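Epidermin biosynthesis protein EpiD (Staphylococcus aureus, PDB 3QJG) probably catalyses the FMN-dependent oxidative decarboxylation of the C-terminal cysteine of the epidermin precursor peptide. Local coordinates at residues I90-A94 / N95-D99; W124-P127 / V128-N131. All coordinates share one frame; numbering follows the deposited sequence.

Contact 1: I90-A94 / N95-D99; sequences INKIA and NGICD. With FMN (flavin mononucleotide), chain P.
N95 turns its carboxamide back onto the last turn of helix 87-94, and ND2 donates to N91 O at 2.7 Å. The bond is fairly straight (159°), and the oxygen lies close to the amide plane of N95; chi1 of -74°, with CG beside the backbone N, folds the group back this far. N91 O also takes a weak bond from N95 N, so the short amide side chain adds to the pairing of a carbonyl in the last helical turn. Further backbone bonds close that turn: I97 N reaches K92 O at 2.9 Å and G96 N reaches I93 O at 3.1 Å. G96 has a phi of 76°, which a residue without a side chain adopts easily.

Charge pairing comes next. K92, bent at chi2 and chi4, crosses D99 at about a right angle and brings NZ to 2.5 Å from D99 OD1, on the syn lone pair. D99 OD2 pairs with K92 of the second subunit, while K92 NZ also meets D99 of the third; the alternating charges join three copies of the protein. The aliphatic part of K92 passes I97, whose branched side chain was modelled in two conformers.

Beyond the turn, C98 O accepts FMN O4' at 2.9 Å and FMN O3' at 3.2 Å, two ribityl hydroxyls on one carbonyl. The whole is a Schellman motif ending helix 87-94, leading directly into an FMN site completed by T86 and S87 of the second subunit.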
loop_
_atom_site.group_PDB
_atom_site.type_symbol
_atom_site.label_atom_id
_atom_site.label_comp_id
_atom_site.label_asym_id
_atom_site.label_seq_id
_atom_site.Cartn_x
_atom_site.Cartn_y
_atom_site.Cartn_z
ATOM N N ILE A 90 23.941 24.889 10.834
ATOM C CA ILE A 90 24.927 25.995 10.861
ATOM C C ILE A 90 26.144 25.638 9.948
ATOM O O ILE A 90 26.619 26.454 9.108
ATOM C CB ILE A 90 25.314 26.322 12.342
ATOM C CG1 ILE A 90 24.197 27.114 13.005
ATOM C CG2 ILE A 90 26.692 27.055 12.503
ATOM C CD1 ILE A 90 24.253 27.136 14.518
ATOM N N ASN A 91 26.587 24.396 10.084
ATOM C CA ASN A 91 27.768 23.928 9.387
ATOM C C ASN A 91 27.485 23.685 7.862
ATOM O O ASN A 91 28.369 23.866 6.989
ATOM C CB ASN A 91 28.307 22.686 10.053
ATOM C CG ASN A 91 28.811 22.936 11.425
ATOM O OD1 ASN A 91 29.456 23.969 11.694
ATOM N ND2 ASN A 91 28.505 22.024 12.340
ATOM N N LYS A 92 26.278 23.262 7.551
ATOM C CA LYS A 92 25.870 23.173 6.154
ATOM C C LYS A 92 25.825 24.605 5.552
ATOM O O LYS A 92 26.346 24.838 4.443
ATOM C CB LYS A 92 24.527 22.471 5.981
ATOM C CG LYS A 92 24.497 20.942 6.216
ATOM C CD LYS A 92 23.734 20.213 5.195
ATOM C CE LYS A 92 23.367 18.772 5.426
ATOM N NZ LYS A 92 21.989 18.502 4.772
ATOM N N ILE A 93 25.159 25.538 6.244
ATOM C CA ILE A 93 25.154 26.918 5.799
ATOM C C ILE A 93 26.563 27.521 5.670
ATOM O O ILE A 93 26.846 28.142 4.669
ATOM C CB ILE A 93 24.303 27.824 6.630
ATOM C CG1 ILE A 93 22.826 27.365 6.588
ATOM C CG2 ILE A 93 24.373 29.209 6.049
ATOM C CD1 ILE A 93 22.004 27.947 7.664
ATOM N N ALA A 94 27.447 27.290 6.654
ATOM C CA ALA A 94 28.765 27.859 6.585
ATOM C C ALA A 94 29.339 27.461 5.241
ATOM O O ALA A 94 30.032 28.266 4.648
ATOM C CB ALA A 94 29.665 27.394 7.764
ATOM N N ASN A 95 29.012 26.255 4.734
ATOM C CA ASN A 95 29.707 25.648 3.540
ATOM C C ASN A 95 28.921 25.708 2.250
ATOM O O ASN A 95 29.313 25.165 1.246
ATOM C CB ASN A 95 30.035 24.201 3.837
ATOM C CG ASN A 95 31.170 24.052 4.801
ATOM O OD1 ASN A 95 32.335 24.229 4.412
ATOM N ND2 ASN A 95 30.859 23.649 6.048
ATOM N N GLY A 96 27.795 26.350 2.279
ATOM C CA GLY A 96 26.986 26.561 1.097
ATOM C C GLY A 96 26.227 25.352 0.663
ATOM O O GLY A 96 25.696 25.329 -0.457
ATOM N N ILE A 97 26.065 24.395 1.567
ATOM C CA ILE A 97 25.396 23.117 1.312
ATOM C C ILE A 97 23.915 23.456 1.462
ATOM O O ILE A 97 23.508 23.940 2.512
ATOM C CB ILE A 97 25.806 22.068 2.356
ATOM C CG1 ILE A 97 27.330 21.873 2.362
ATOM C CG2 ILE A 97 25.169 20.680 2.081
ATOM C CD1 ILE A 97 27.957 22.059 1.055
ATOM N N CYS A 98 23.143 23.285 0.414
ATOM C CA CYS A 98 21.706 23.530 0.466
ATOM C C CYS A 98 20.986 22.363 -0.167
ATOM O O CYS A 98 20.517 22.475 -1.294
ATOM C CB CYS A 98 21.364 24.853 -0.220
ATOM S SG CYS A 98 22.328 25.375 -1.613
ATOM N N ASP A 99 20.846 21.258 0.586
ATOM C CA ASP A 99 20.176 20.053 0.058
ATOM C C ASP A 99 18.699 19.900 0.459
ATOM O O ASP A 99 18.094 18.862 0.119
ATOM C CB ASP A 99 20.999 18.737 0.195
ATOM C CG ASP A 99 21.555 18.488 1.577
ATOM O OD1 ASP A 99 21.005 19.102 2.501
ATOM O OD2 ASP A 99 22.579 17.675 1.734
HETATM N N1 FMN P . 19.192 25.834 -7.392
HETATM C C2 FMN P . 20.300 26.270 -8.080
HETATM O O2 FMN P . 21.479 26.268 -7.586
HETATM N N3 FMN P . 20.096 26.663 -9.381
HETATM C C4 FMN P . 18.848 26.697 -9.967
HETATM O O4 FMN P . 18.776 27.120 -11.124
HETATM C C4A FMN P . 17.744 26.271 -9.250
HETATM N N5 FMN P . 16.448 26.298 -9.773
HETATM C C5A FMN P . 15.365 25.821 -9.039
HETATM C C6 FMN P . 14.071 25.819 -9.565
HETATM C C7 FMN P . 12.980 25.333 -8.819
HETATM C C7M FMN P . 11.567 25.339 -9.386
HETATM C C8 FMN P . 13.216 24.867 -7.521
HETATM C C8M FMN P . 12.106 24.317 -6.653
HETATM C C9 FMN P . 14.505 24.867 -7.000
HETATM C C9A FMN P . 15.576 25.352 -7.750
HETATM N N10 FMN P . 16.855 25.367 -7.210
HETATM C C10 FMN P . 17.937 25.814 -7.955
HETATM C "C1'" FMN P . 17.123 24.889 -5.851
HETATM C "C2'" FMN P . 17.762 23.507 -5.853
HETATM O "O2'" FMN P . 17.014 22.511 -6.506
HETATM C "C3'" FMN P . 17.929 23.086 -4.413
HETATM O "O3'" FMN P . 18.895 23.871 -3.731
HETATM C "C4'" FMN P . 18.310 21.587 -4.337
HETATM O "O4'" FMN P . 18.566 21.253 -3.018
HETATM C "C5'" FMN P . 19.509 21.274 -5.140
HETATM O "O5'" FMN P . 19.845 19.927 -4.940
HETATM P P FMN P . 20.883 19.189 -5.915
HETATM O O1P FMN P . 21.374 17.851 -5.237
HETATM O O2P FMN P . 21.946 20.152 -6.162
HETATM O O3P FMN P . 20.256 18.994 -7.257
#

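Contact 2: W124-P127 / V128-N131; sequences WENP and VTQN
Q130 lays its extended side chain over the backbone of the preceding turn, CG 3.6 Å from W124 O and CD 3.7 Å from E125 O. A chi1 of -76° sends CG back toward the start of the helix, and the long, flexible glutamine can cover these peptides with methylenes and amide alike.

N126 is the N-cap. A chi1 of 180° carries CG away from the residue's own N and alongside the helix start, where OD1 accepts from V128 N at 2.8 Å, the donor lying in the carbonyl plane; asparagine is short enough to serve an amide of the first turn in this way. N126 O then receives Q130 N at 3.0 Å, beginning the helical bonding. P127 suits the first helical position, where its missing N-H costs nothing.

T129 turns CG2 obliquely to the W124 indole, 4.3 Å from CE3, while its OG1 is hydrogen-bonded to S87 and to M123 O.

The turn thus joins helix 121-124 to helix 127-138. W124 packs on P117 and M119 of strand 113-120, and at the cap N126 ND2 bonds to H107 O of the third subunit, beside F110 of that same neighbour.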
loop_
_atom_site.group_PDB
_atom_site.type_symbol
_atom_site.label_atom_id
_atom_site.label_comp_id
_atom_site.label_asym_id
_atom_site.label_seq_id
_atom_site.Cartn_x
_atom_site.Cartn_y
_atom_site.Cartn_z
ATOM N N TRP A 124 28.764 22.608 20.241
ATOM C CA TRP A 124 29.058 24.055 20.187
ATOM C C TRP A 124 30.557 24.267 20.204
ATOM O O TRP A 124 31.088 25.146 19.536
ATOM C CB TRP A 124 28.429 24.792 21.389
ATOM C CG TRP A 124 28.564 26.323 21.365
ATOM C CD1 TRP A 124 29.061 27.131 22.373
ATOM C CD2 TRP A 124 28.168 27.212 20.309
ATOM N NE1 TRP A 124 29.041 28.449 21.989
ATOM C CE2 TRP A 124 28.491 28.540 20.737
ATOM C CE3 TRP A 124 27.609 27.025 19.041
ATOM C CZ2 TRP A 124 28.259 29.669 19.941
ATOM C CZ3 TRP A 124 27.360 28.159 18.235
ATOM C CH2 TRP A 124 27.703 29.475 18.697
ATOM N N GLU A 125 31.241 23.453 20.981
ATOM C CA GLU A 125 32.651 23.661 21.180
ATOM C C GLU A 125 33.469 22.841 20.230
ATOM O O GLU A 125 34.673 22.915 20.246
ATOM C CB GLU A 125 32.998 23.434 22.640
ATOM C CG GLU A 125 32.295 24.450 23.515
ATOM C CD GLU A 125 32.960 24.620 24.852
ATOM O OE1 GLU A 125 33.225 25.791 25.197
ATOM O OE2 GLU A 125 33.220 23.601 25.539
ATOM N N ASN A 126 32.815 22.081 19.350
ATOM C CA ASN A 126 33.546 21.401 18.280
ATOM C C ASN A 126 34.230 22.499 17.453
ATOM O O ASN A 126 33.560 23.423 17.079
ATOM C CB ASN A 126 32.571 20.588 17.453
ATOM C CG ASN A 126 33.231 19.868 16.329
ATOM O OD1 ASN A 126 33.899 20.493 15.524
ATOM N ND2 ASN A 126 33.017 18.560 16.235
ATOM N N PRO A 127 35.569 22.445 17.269
ATOM C CA PRO A 127 36.256 23.528 16.532
ATOM C C PRO A 127 35.758 23.772 15.127
ATOM O O PRO A 127 35.978 24.863 14.595
ATOM C CB PRO A 127 37.714 23.092 16.441
ATOM C CG PRO A 127 37.830 21.769 17.126
ATOM C CD PRO A 127 36.439 21.291 17.542
ATOM N N VAL A 128 35.129 22.764 14.529
ATOM C CA VAL A 128 34.582 22.900 13.219
ATOM C C VAL A 128 33.433 23.840 13.354
ATOM O O VAL A 128 33.395 24.831 12.640
ATOM C CB VAL A 128 34.157 21.555 12.642
ATOM C CG1 VAL A 128 33.535 21.770 11.286
ATOM C CG2 VAL A 128 35.534 20.629 12.520
ATOM N N THR A 129 32.533 23.569 14.308
ATOM C CA THR A 129 31.380 24.447 14.515
ATOM C C THR A 129 31.865 25.866 14.861
ATOM O O THR A 129 31.339 26.854 14.367
ATOM C CB THR A 129 30.433 23.911 15.586
ATOM O OG1 THR A 129 30.071 22.577 15.256
ATOM C CG2 THR A 129 29.145 24.770 15.670
ATOM N N GLN A 130 32.917 25.966 15.671
ATOM C CA GLN A 130 33.427 27.298 16.026
ATOM C C GLN A 130 34.030 28.010 14.834
ATOM O O GLN A 130 34.014 29.202 14.788
ATOM C CB GLN A 130 34.506 27.228 17.135
ATOM C CG GLN A 130 33.993 26.976 18.539
ATOM C CD GLN A 130 35.120 26.537 19.464
ATOM O OE1 GLN A 130 36.203 26.135 19.005
ATOM N NE2 GLN A 130 34.886 26.621 20.765
ATOM N N ASN A 131 34.655 27.298 13.910
ATOM C CA ASN A 131 35.240 27.951 12.727
ATOM C C ASN A 131 34.128 28.507 11.781
ATOM O O ASN A 131 34.265 29.560 11.154
ATOM C CB ASN A 131 35.994 26.947 11.925
ATOM C CG ASN A 131 37.225 26.466 12.612
ATOM O OD1 ASN A 131 37.663 27.037 13.604
ATOM N ND2 ASN A 131 37.805 25.420 12.093
#

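The centres of contact 1 and contact 2 lie about 14 Å apart, one at the end of helix 87-94 and the other at the start of helix 127-138. They meet through N91 and T129, whose ND2 and OG1 are 3.4 Å apart in a weak hydrogen bond; N91 OD1 is bonded to N132 one turn further along. Both contacts touch the third subunit, and V128 of contact 2 packs on G96 of that neighbour, the glycine described in contact 1. Contact 1 binds FMN directly through C98. Contact 2 stands further back, the T129 side chain being about 8 Å from a bound FMN.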